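Local atomic coordinates of MIP07328p (Drosophila melanogaster, PDB entry 6FKK), a protein that acts as an axon guidance cue of the semaphorin family, probably signalling between cells as a chemorepellent by binding its receptors through the extracellular sema domain. Residues 62-67 / 101-106; 73-78 / 168-173; 392-397 / 402-407. All blocks are in the same frame, centred on the assembly; numbering follows the deposited sequence.

Contact 1 (62-67 / 101-106); sequences WHSTDA and GTNSYK
Ser64, two residues ahead of helix 66-74, reaches into the turn formed by Asn103 and Ser104 after strand 97-101. Its CB touches both oxygens, 3.3 Å from Ser104 OG and 3.4 Å from Asn103 OD1, and the polar contacts begin at OG. That next atom is already the tip: Ser64 OG, set opposite the carbonyl carbon and beside the backbone N (chi1 -64°), donates to Asn103 OD1 at 2.8 Å. This donor lies in the plane of the amide carbonyl, on a lone pair of OD1, with a C=O...donor angle of 141°. Ser104 OG also stands 3.0 Å from Ser64 OG; where its proton goes is not settled, since Ser104 OG has a weak bond to His83 O as well.

Asn103, Ser104 and Tyr105 all have positive phi and wind as a short left-handed turn, which brings the amide of Asn103 and the hydroxyl of Ser104 to the same serine. The other half of the Asn103 amide closes the turn: ND2 donates to Lys106 O at 2.9 Å, though the bond is bent to 135°, and also reaches Asp68 OD2 on the helix. Thr65, next to Ser64, is the N-cap of that helix, its OG1 bonded to Asp68 N. Trp62, two residues before Ser64, has its indole in a cation-pi contact with Arg110 of strand 108-112.

Both ends of one amide are thus in use, OD1 on the segment before the helix and ND2 on its own turn and on Asp68. That fixes which way round the Asn103 amide sits, and gives these buried polar atoms partners within the protein, so that the entry to helix 66-74 is joined to the 101-106 turn by hydrogen bonds.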
loop_
_atom_site.group_PDB
_atom_site.type_symbol
_atom_site.label_atom_id
_atom_site.label_comp_id
_atom_site.label_asym_id
_atom_site.label_seq_id
_atom_site.Cartn_x
_atom_site.Cartn_y
_atom_site.Cartn_z
ATOM N N TRP A 62 2.863 25.966 6.167
ATOM C CA TRP A 62 2.873 25.769 7.613
ATOM C C TRP A 62 4.316 25.528 8.030
ATOM O O TRP A 62 4.890 24.487 7.699
ATOM C CB TRP A 62 1.973 24.598 8.003
ATOM C CG TRP A 62 1.801 24.389 9.475
ATOM C CD1 TRP A 62 2.393 25.091 10.484
ATOM C CD2 TRP A 62 0.976 23.402 10.105
ATOM N NE1 TRP A 62 1.988 24.601 11.702
ATOM C CE2 TRP A 62 1.118 23.564 11.496
ATOM C CE3 TRP A 62 0.131 22.395 9.626
ATOM C CZ2 TRP A 62 0.449 22.757 12.414
ATOM C CZ3 TRP A 62 -0.534 21.597 10.539
ATOM C CH2 TRP A 62 -0.371 21.783 11.916
ATOM N N HIS A 63 4.898 26.480 8.753
ATOM C CA HIS A 63 6.311 26.448 9.094
ATOM C C HIS A 63 6.503 26.271 10.594
ATOM O O HIS A 63 5.643 26.644 11.397
ATOM C CB HIS A 63 7.018 27.726 8.634
ATOM C CG HIS A 63 7.082 27.873 7.147
ATOM N ND1 HIS A 63 8.175 27.475 6.408
ATOM C CD2 HIS A 63 6.186 28.367 6.260
ATOM C CE1 HIS A 63 7.951 27.721 5.130
ATOM N NE2 HIS A 63 6.751 28.261 5.013
ATOM N N SER A 64 7.647 25.699 10.958
ATOM C CA SER A 64 8.007 25.539 12.359
ATOM C C SER A 64 8.541 26.853 12.907
ATOM O O SER A 64 9.351 27.523 12.259
ATOM C CB SER A 64 9.055 24.438 12.523
ATOM O OG SER A 64 8.541 23.176 12.139
ATOM N N THR A 65 8.084 27.219 14.101
ATOM C CA THR A 65 8.620 28.397 14.766
ATOM C C THR A 65 10.116 28.229 14.993
ATOM O O THR A 65 10.623 27.114 15.144
ATOM C CB THR A 65 7.913 28.628 16.101
ATOM O OG1 THR A 65 8.373 27.663 17.056
ATOM C CG2 THR A 65 6.409 28.485 15.936
ATOM N N ASP A 66 10.831 29.355 15.005
ATOM C CA ASP A 66 12.263 29.299 15.275
ATOM C C ASP A 66 12.543 28.697 16.644
ATOM O O ASP A 66 13.596 28.085 16.847
ATOM C CB ASP A 66 12.879 30.692 15.158
ATOM C CG ASP A 66 13.083 31.118 13.717
ATOM O OD1 ASP A 66 12.763 30.318 12.811
ATOM O OD2 ASP A 66 13.566 32.247 13.490
ATOM N N ALA A 67 11.612 28.846 17.588
ATOM C CA ALA A 67 11.743 28.148 18.862
ATOM C C ALA A 67 11.667 26.639 18.668
ATOM O O ALA A 67 12.416 25.886 19.299
ATOM C CB ALA A 67 10.663 28.621 19.835
ATOM N N GLY A 101 1.471 17.545 11.105
ATOM C CA GLY A 101 2.804 17.562 10.539
ATOM C C GLY A 101 3.848 17.253 11.593
ATOM O O GLY A 101 3.590 17.315 12.797
ATOM N N THR A 102 5.050 16.921 11.111
ATOM C CA THR A 102 6.139 16.560 12.014
ATOM C C THR A 102 6.538 17.736 12.897
ATOM O O THR A 102 6.782 17.564 14.097
ATOM C CB THR A 102 7.344 16.058 11.218
ATOM O OG1 THR A 102 7.942 17.151 10.509
ATOM C CG2 THR A 102 6.916 14.992 10.222
ATOM N N ASN A 103 6.617 18.936 12.317
ATOM C CA ASN A 103 6.915 20.164 13.058
ATOM C C ASN A 103 8.228 20.041 13.832
ATOM O O ASN A 103 8.285 20.241 15.048
ATOM C CB ASN A 103 5.754 20.536 13.985
ATOM C CG ASN A 103 5.966 21.863 14.692
ATOM O OD1 ASN A 103 6.628 22.760 14.170
ATOM N ND2 ASN A 103 5.416 21.987 15.895
ATOM N N SER A 104 9.292 19.694 13.110
ATOM C CA SER A 104 10.642 19.622 13.668
ATOM C C SER A 104 10.681 18.724 14.902
ATOM O O SER A 104 11.121 19.126 15.982
ATOM C CB SER A 104 11.169 21.022 13.987
ATOM O OG SER A 104 11.087 21.866 12.853
ATOM N N TYR A 105 10.200 17.491 14.731
ATOM C CA TYR A 105 10.134 16.503 15.808
ATOM C C TYR A 105 9.319 17.013 16.994
ATOM O O TYR A 105 9.613 16.699 18.150
ATOM C CB TYR A 105 11.535 16.071 16.253
ATOM C CG TYR A 105 12.253 15.212 15.231
ATOM C CD1 TYR A 105 12.751 15.763 14.058
ATOM C CD2 TYR A 105 12.432 13.850 15.443
ATOM C CE1 TYR A 105 13.405 14.983 13.122
ATOM C CE2 TYR A 105 13.088 13.061 14.514
ATOM C CZ TYR A 105 13.572 13.633 13.354
ATOM O OH TYR A 105 14.224 12.854 12.426
ATOM N N LYS A 106 8.292 17.810 16.710
ATOM C CA LYS A 106 7.324 18.262 17.711
ATOM C C LYS A 106 5.945 18.188 17.073
ATOM O O LYS A 106 5.310 19.213 16.800
ATOM C CB LYS A 106 7.653 19.677 18.190
ATOM C CG LYS A 106 6.840 20.158 19.384
ATOM C CD LYS A 106 7.189 21.599 19.735
ATOM C CE LYS A 106 6.444 22.073 20.974
ATOM N NZ LYS A 106 4.968 22.087 20.780
#

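Contact 2 (73-78 / 168-173); sequences ALKGKH and ADFSGG. With NAG (2-acetamido-2-deoxy-beta-D-glucopyranose), chain E.
Lys75 and Phe170 face each other with their CA atoms 9.1 Å apart, too far for backbone pairing, so the contact is made by the Phe170 ring against Lys75, its backbone O included, and Lys77. Phe170 sends its ring across, CG standing opposite its own backbone N (chi1 164°). Lys75 meets the ring with its aliphatic stem: Lys75 CB is 3.4 Å from Phe170 CZ, and further along the extended chain Lys75 CD sits over one face, 4.0 Å from the ring centroid and 29° off the normal, a CH-pi contact. Lys77 and the Phe170 side chain slide past each other in opposite directions; the lysine, bent at chi2, brings its CE obliquely to 4.0 Å from Phe170 CZ. The ammonium of Lys75 continues to a weak bond with Tyr105 O.

Each segment has its own internal support. Gly76, with positive phi, ends the helix in a Schellman motif. In the other segment, Gly173 N donates to Asp169 OD2 at 2.9 Å, on its syn lone pair. Next to it, Gly172 O accepts a bond from O4 of an N-acetylglucosamine, 3.0 Å away, which belongs to a glycan attached to the protein itself, probably through Asn152.

This is surface packing. It lays the C-terminal exit of helix 66-74 against the loop between strands 161-165 and 175-178, and Tyr105, from the turn between strands 97-101 and 108-112, meets the Phe170 ring at about 65°.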
loop_
_atom_site.group_PDB
_atom_site.type_symbol
_atom_site.label_atom_id
_atom_site.label_comp_id
_atom_site.label_asym_id
_atom_site.label_seq_id
_atom_site.Cartn_x
_atom_site.Cartn_y
_atom_site.Cartn_z
ATOM N N ALA A 73 17.076 21.346 16.522
ATOM C CA ALA A 73 18.515 21.281 16.297
ATOM C C ALA A 73 19.266 21.036 17.597
ATOM O O ALA A 73 20.311 20.374 17.598
ATOM C CB ALA A 73 19.006 22.565 15.629
ATOM N N LEU A 74 18.751 21.562 18.713
ATOM C CA LEU A 74 19.329 21.249 20.015
ATOM C C LEU A 74 19.155 19.774 20.364
ATOM O O LEU A 74 19.989 19.207 21.079
ATOM C CB LEU A 74 18.697 22.128 21.097
ATOM C CG LEU A 74 19.440 23.394 21.540
ATOM C CD1 LEU A 74 19.678 24.348 20.379
ATOM C CD2 LEU A 74 18.677 24.094 22.655
ATOM N N LYS A 75 18.089 19.140 19.869
ATOM C CA LYS A 75 17.834 17.732 20.144
ATOM C C LYS A 75 18.799 16.802 19.416
ATOM O O LYS A 75 18.745 15.585 19.642
ATOM C CB LYS A 75 16.396 17.373 19.760
ATOM C CG LYS A 75 15.335 17.790 20.766
ATOM C CD LYS A 75 13.942 17.568 20.197
ATOM C CE LYS A 75 12.860 18.030 21.157
ATOM N NZ LYS A 75 11.504 17.863 20.562
ATOM N N GLY A 76 19.658 17.338 18.553
ATOM C CA GLY A 76 20.602 16.539 17.809
ATOM C C GLY A 76 20.156 16.093 16.434
ATOM O O GLY A 76 20.573 15.021 15.988
ATOM N N LYS A 77 19.319 16.873 15.750
ATOM C CA LYS A 77 18.857 16.550 14.409
ATOM C C LYS A 77 19.376 17.591 13.424
ATOM O O LYS A 77 19.662 18.734 13.794
ATOM C CB LYS A 77 17.327 16.479 14.346
ATOM C CG LYS A 77 16.733 15.302 15.098
ATOM C CD LYS A 77 17.201 13.990 14.496
ATOM C CE LYS A 77 16.605 12.800 15.227
ATOM N NZ LYS A 77 16.924 11.517 14.541
ATOM N N HIS A 78 19.494 17.185 12.162
ATOM C CA HIS A 78 20.053 18.057 11.144
ATOM C C HIS A 78 19.006 19.052 10.648
ATOM O O HIS A 78 17.836 19.015 11.034
ATOM C CB HIS A 78 20.610 17.237 9.981
ATOM C CG HIS A 78 21.830 16.447 10.334
ATOM N ND1 HIS A 78 21.776 15.285 11.073
ATOM C CD2 HIS A 78 23.139 16.658 10.058
ATOM C CE1 HIS A 78 22.998 14.811 11.233
ATOM N NE2 HIS A 78 23.844 15.623 10.627
ATOM N N ALA A 168 5.699 6.953 19.366
ATOM C CA ALA A 168 5.271 7.932 20.352
ATOM C C ALA A 168 6.423 8.735 20.940
ATOM O O ALA A 168 6.175 9.762 21.581
ATOM C CB ALA A 168 4.505 7.242 21.490
ATOM N N ASP A 169 7.664 8.305 20.736
ATOM C CA ASP A 169 8.819 8.946 21.341
ATOM C C ASP A 169 9.689 9.612 20.284
ATOM O O ASP A 169 9.586 9.335 19.086
ATOM C CB ASP A 169 9.653 7.938 22.143
ATOM C CG ASP A 169 10.339 6.911 21.261
ATOM O OD1 ASP A 169 9.715 6.461 20.277
ATOM O OD2 ASP A 169 11.503 6.558 21.552
ATOM N N PHE A 170 10.564 10.502 20.759
ATOM C CA PHE A 170 11.443 11.248 19.866
ATOM C C PHE A 170 12.561 10.373 19.311
ATOM O O PHE A 170 13.046 10.623 18.201
ATOM C CB PHE A 170 12.013 12.458 20.613
ATOM C CG PHE A 170 13.210 13.080 19.959
ATOM C CD1 PHE A 170 13.057 13.986 18.924
ATOM C CD2 PHE A 170 14.489 12.781 20.400
ATOM C CE1 PHE A 170 14.158 14.566 18.327
ATOM C CE2 PHE A 170 15.592 13.357 19.806
ATOM C CZ PHE A 170 15.427 14.250 18.767
ATOM N N SER A 171 12.977 9.349 20.056
ATOM C CA SER A 171 14.080 8.500 19.625
ATOM C C SER A 171 13.661 7.465 18.591
ATOM O O SER A 171 14.525 6.916 17.898
ATOM C CB SER A 171 14.700 7.794 20.832
ATOM O OG SER A 171 15.022 8.718 21.857
ATOM N N GLY A 172 12.366 7.187 18.469
ATOM C CA GLY A 172 11.897 6.164 17.557
ATOM C C GLY A 172 11.919 4.760 18.113
ATOM O O GLY A 172 12.063 3.802 17.344
ATOM N N GLY A 173 11.778 4.600 19.426
ATOM C CA GLY A 173 11.847 3.286 20.031
ATOM C C GLY A 173 10.581 2.867 20.747
ATOM O O GLY A 173 10.598 1.921 21.542
HETATM C C1 NAG E . 9.863 4.003 12.032
HETATM C C2 NAG E . 11.241 4.518 12.491
HETATM C C3 NAG E . 11.993 3.459 13.300
HETATM C C4 NAG E . 11.118 2.903 14.415
HETATM C C5 NAG E . 9.818 2.383 13.822
HETATM C C6 NAG E . 8.867 1.841 14.865
HETATM C C7 NAG E . 12.497 4.156 10.392
HETATM C C8 NAG E . 13.305 4.815 9.316
HETATM N N2 NAG E . 12.041 4.965 11.360
HETATM O O3 NAG E . 13.166 4.043 13.854
HETATM O O4 NAG E . 11.793 1.844 15.085
HETATM O O5 NAG E . 9.144 3.458 13.154
HETATM O O6 NAG E . 9.565 1.182 15.912
HETATM O O7 NAG E . 12.267 2.949 10.381
#

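Contact 3 (392-397 / 402-407); sequences HPQVKS and YYDVIY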
loop_
_atom_site.group_PDB
_atom_site.type_symbol
_atom_site.label_atom_id
_atom_site.label_comp_id
_atom_site.label_asym_id
_atom_site.label_seq_id
_atom_site.Cartn_x
_atom_site.Cartn_y
_atom_site.Cartn_z
ATOM N N HIS A 392 -5.308 -0.760 -12.122
ATOM C CA HIS A 392 -6.484 -0.369 -12.891
ATOM C C HIS A 392 -7.379 -1.595 -12.996
ATOM O O HIS A 392 -7.115 -2.480 -13.825
ATOM C CB HIS A 392 -6.096 0.142 -14.282
ATOM C CG HIS A 392 -7.255 0.643 -15.093
ATOM N ND1 HIS A 392 -7.112 1.113 -16.381
ATOM C CD2 HIS A 392 -8.573 0.749 -14.799
ATOM C CE1 HIS A 392 -8.292 1.487 -16.845
ATOM N NE2 HIS A 392 -9.195 1.275 -15.905
ATOM N N PRO A 393 -8.431 -1.704 -12.192
ATOM C CA PRO A 393 -9.160 -2.970 -12.099
ATOM C C PRO A 393 -10.184 -3.161 -13.204
ATOM O O PRO A 393 -10.805 -2.212 -13.692
ATOM C CB PRO A 393 -9.850 -2.868 -10.735
ATOM C CG PRO A 393 -10.075 -1.409 -10.555
ATOM C CD PRO A 393 -8.901 -0.717 -11.205
ATOM N N GLN A 394 -10.340 -4.426 -13.596
ATOM C CA GLN A 394 -11.436 -4.878 -14.455
ATOM C C GLN A 394 -11.453 -4.143 -15.795
ATOM O O GLN A 394 -12.475 -3.600 -16.220
ATOM C CB GLN A 394 -12.778 -4.748 -13.734
ATOM C CG GLN A 394 -12.899 -5.635 -12.499
ATOM C CD GLN A 394 -12.737 -7.113 -12.817
ATOM O OE1 GLN A 394 -13.669 -7.765 -13.291
ATOM N NE2 GLN A 394 -11.548 -7.647 -12.558
ATOM N N VAL A 395 -10.307 -4.137 -16.466
ATOM C CA VAL A 395 -10.230 -3.621 -17.828
ATOM C C VAL A 395 -10.797 -4.676 -18.769
ATOM O O VAL A 395 -10.325 -5.817 -18.795
ATOM C CB VAL A 395 -8.788 -3.258 -18.200
ATOM C CG1 VAL A 395 -8.716 -2.787 -19.643
ATOM C CG2 VAL A 395 -8.258 -2.189 -17.260
ATOM N N LYS A 396 -11.815 -4.301 -19.539
ATOM C CA LYS A 396 -12.475 -5.238 -20.440
ATOM C C LYS A 396 -11.659 -5.386 -21.719
ATOM O O LYS A 396 -11.417 -4.401 -22.425
ATOM C CB LYS A 396 -13.893 -4.768 -20.756
ATOM C CG LYS A 396 -14.744 -5.806 -21.477
ATOM C CD LYS A 396 -16.110 -5.247 -21.841
ATOM C CE LYS A 396 -16.956 -6.278 -22.570
ATOM N NZ LYS A 396 -17.266 -7.454 -21.708
ATOM N N SER A 397 -11.238 -6.612 -22.017
ATOM C CA SER A 397 -10.463 -6.885 -23.215
ATOM C C SER A 397 -11.379 -6.940 -24.439
ATOM O O SER A 397 -12.606 -7.004 -24.328
ATOM C CB SER A 397 -9.679 -8.190 -23.055
ATOM O OG SER A 397 -10.538 -9.290 -22.809
ATOM N N TYR A 402 -12.306 -9.689 -18.332
ATOM C CA TYR A 402 -11.870 -8.558 -17.524
ATOM C C TYR A 402 -10.557 -8.897 -16.833
ATOM O O TYR A 402 -10.439 -9.949 -16.197
ATOM C CB TYR A 402 -12.941 -8.180 -16.499
ATOM C CG TYR A 402 -14.226 -7.707 -17.138
ATOM C CD1 TYR A 402 -15.200 -8.612 -17.540
ATOM C CD2 TYR A 402 -14.458 -6.356 -17.356
ATOM C CE1 TYR A 402 -16.373 -8.183 -18.133
ATOM C CE2 TYR A 402 -15.626 -5.918 -17.946
ATOM C CZ TYR A 402 -16.580 -6.836 -18.333
ATOM O OH TYR A 402 -17.745 -6.405 -18.926
ATOM N N TYR A 403 -9.574 -8.009 -16.971
ATOM C CA TYR A 403 -8.254 -8.197 -16.387
ATOM C C TYR A 403 -7.878 -6.975 -15.563
ATOM O O TYR A 403 -8.178 -5.841 -15.947
ATOM C CB TYR A 403 -7.189 -8.428 -17.466
ATOM C CG TYR A 403 -7.473 -9.594 -18.384
ATOM C CD1 TYR A 403 -7.023 -10.871 -18.076
ATOM C CD2 TYR A 403 -8.182 -9.416 -19.564
ATOM C CE1 TYR A 403 -7.278 -11.939 -18.918
ATOM C CE2 TYR A 403 -8.440 -10.475 -20.410
ATOM C CZ TYR A 403 -7.987 -11.735 -20.083
ATOM O OH TYR A 403 -8.246 -12.790 -20.926
ATOM N N ASP A 404 -7.218 -7.211 -14.433
ATOM C CA ASP A 404 -6.638 -6.127 -13.652
ATOM C C ASP A 404 -5.268 -5.779 -14.222
ATOM O O ASP A 404 -4.365 -6.621 -14.239
ATOM C CB ASP A 404 -6.517 -6.526 -12.183
ATOM C CG ASP A 404 -7.862 -6.642 -11.496
ATOM O OD1 ASP A 404 -8.875 -6.255 -12.113
ATOM O OD2 ASP A 404 -7.906 -7.118 -10.341
ATOM N N VAL A 405 -5.111 -4.548 -14.697
ATOM C CA VAL A 405 -3.810 -4.069 -15.148
ATOM C C VAL A 405 -3.049 -3.561 -13.930
ATOM O O VAL A 405 -3.473 -2.604 -13.274
ATOM C CB VAL A 405 -3.952 -2.973 -16.212
ATOM C CG1 VAL A 405 -2.580 -2.550 -16.719
ATOM C CG2 VAL A 405 -4.817 -3.471 -17.354
ATOM N N ILE A 406 -1.929 -4.206 -13.622
ATOM C CA ILE A 406 -1.176 -3.941 -12.404
ATOM C C ILE A 406 0.047 -3.103 -12.745
ATOM O O ILE A 406 0.808 -3.439 -13.662
ATOM C CB ILE A 406 -0.770 -5.251 -11.709
ATOM C CG1 ILE A 406 -2.019 -6.064 -11.363
ATOM C CG2 ILE A 406 0.048 -4.959 -10.464
ATOM C CD1 ILE A 406 -1.740 -7.521 -11.087
ATOM N N TYR A 407 0.238 -2.015 -12.006
ATOM C CA TYR A 407 1.368 -1.118 -12.187
ATOM C C TYR A 407 2.296 -1.222 -10.984
ATOM O O TYR A 407 1.839 -1.242 -9.836
ATOM C CB TYR A 407 0.899 0.329 -12.361
ATOM C CG TYR A 407 0.028 0.559 -13.577
ATOM C CD1 TYR A 407 -1.308 0.180 -13.581
ATOM C CD2 TYR A 407 0.538 1.162 -14.718
ATOM C CE1 TYR A 407 -2.106 0.389 -14.689
ATOM C CE2 TYR A 407 -0.255 1.376 -15.830
ATOM C CZ TYR A 407 -1.575 0.986 -15.811
ATOM O OH TYR A 407 -2.371 1.196 -16.913
#
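An antiparallel beta hairpin, strands 386-396 and 402-410, carries this contact, and a beta bulge interrupts it near its turn. His392 pairs with Val405 and Val395 with Tyr403, both hydrogen-bonded pairs, so one extra residue is taken up on the first strand. The bond from His392 N to Val405 O is 2.8 Å and nearly straight at 167°; Val395 N reaches Tyr403 O at 2.8 Å.

Within the bulge, Gln394 has positive phi and turns its N-H away from the regular ladder to Asp404 OD1, 2.8 Å off and nearly in line with the carboxylate C-O bond. A bend at chi2 (-59°) folds the Gln394 side chain back, and its NE2 meets the same Asp404 OD1 at 3.0 Å from above the carboxylate plane, the amide standing almost square to it. Asp404 OD2 is held by Ser279 OG and Tyr286 OH. Closer to the turn, Lys396 passes over the Tyr402 ring at a slant: Lys396 CG is over one face, 4.1 Å from the centroid, and the bend at chi4 brings NZ to 3.0 Å from Tyr402 OH. Val395 CG2 packs on Val405 CG2 at 3.7 Å.

Strand 386-396 is an edge strand of its four-stranded antiparallel sheet, of the kind that forms the blades of the sema beta-propeller, with strand 402-410 between it and 414-423, and Pro393, Gln394 and Asp404 rest against strand 265-279.

Overall arrangement
From the N terminus, the chain leaves strand 56-61, passes 62-67 and helix 66-74, and exits through 73-78. Contact 1 closes when the turn at 101-106 returns to the helix entry, and contact 2 when the loop at 168-173 comes up to the helix exit. The two loops cross rather than nest, since 73-78 lies inside contact 1's loop and 101-106 inside contact 2's; their centres are about 13 Å apart and Tyr105 bridges them. Together they tie helix 66-74 to two successive stretches of the propeller-type sema domain. Contact 3, a short local hairpin, follows in series on the opposite side of the chain's centre, its centre about 43 Å from that of contact 1.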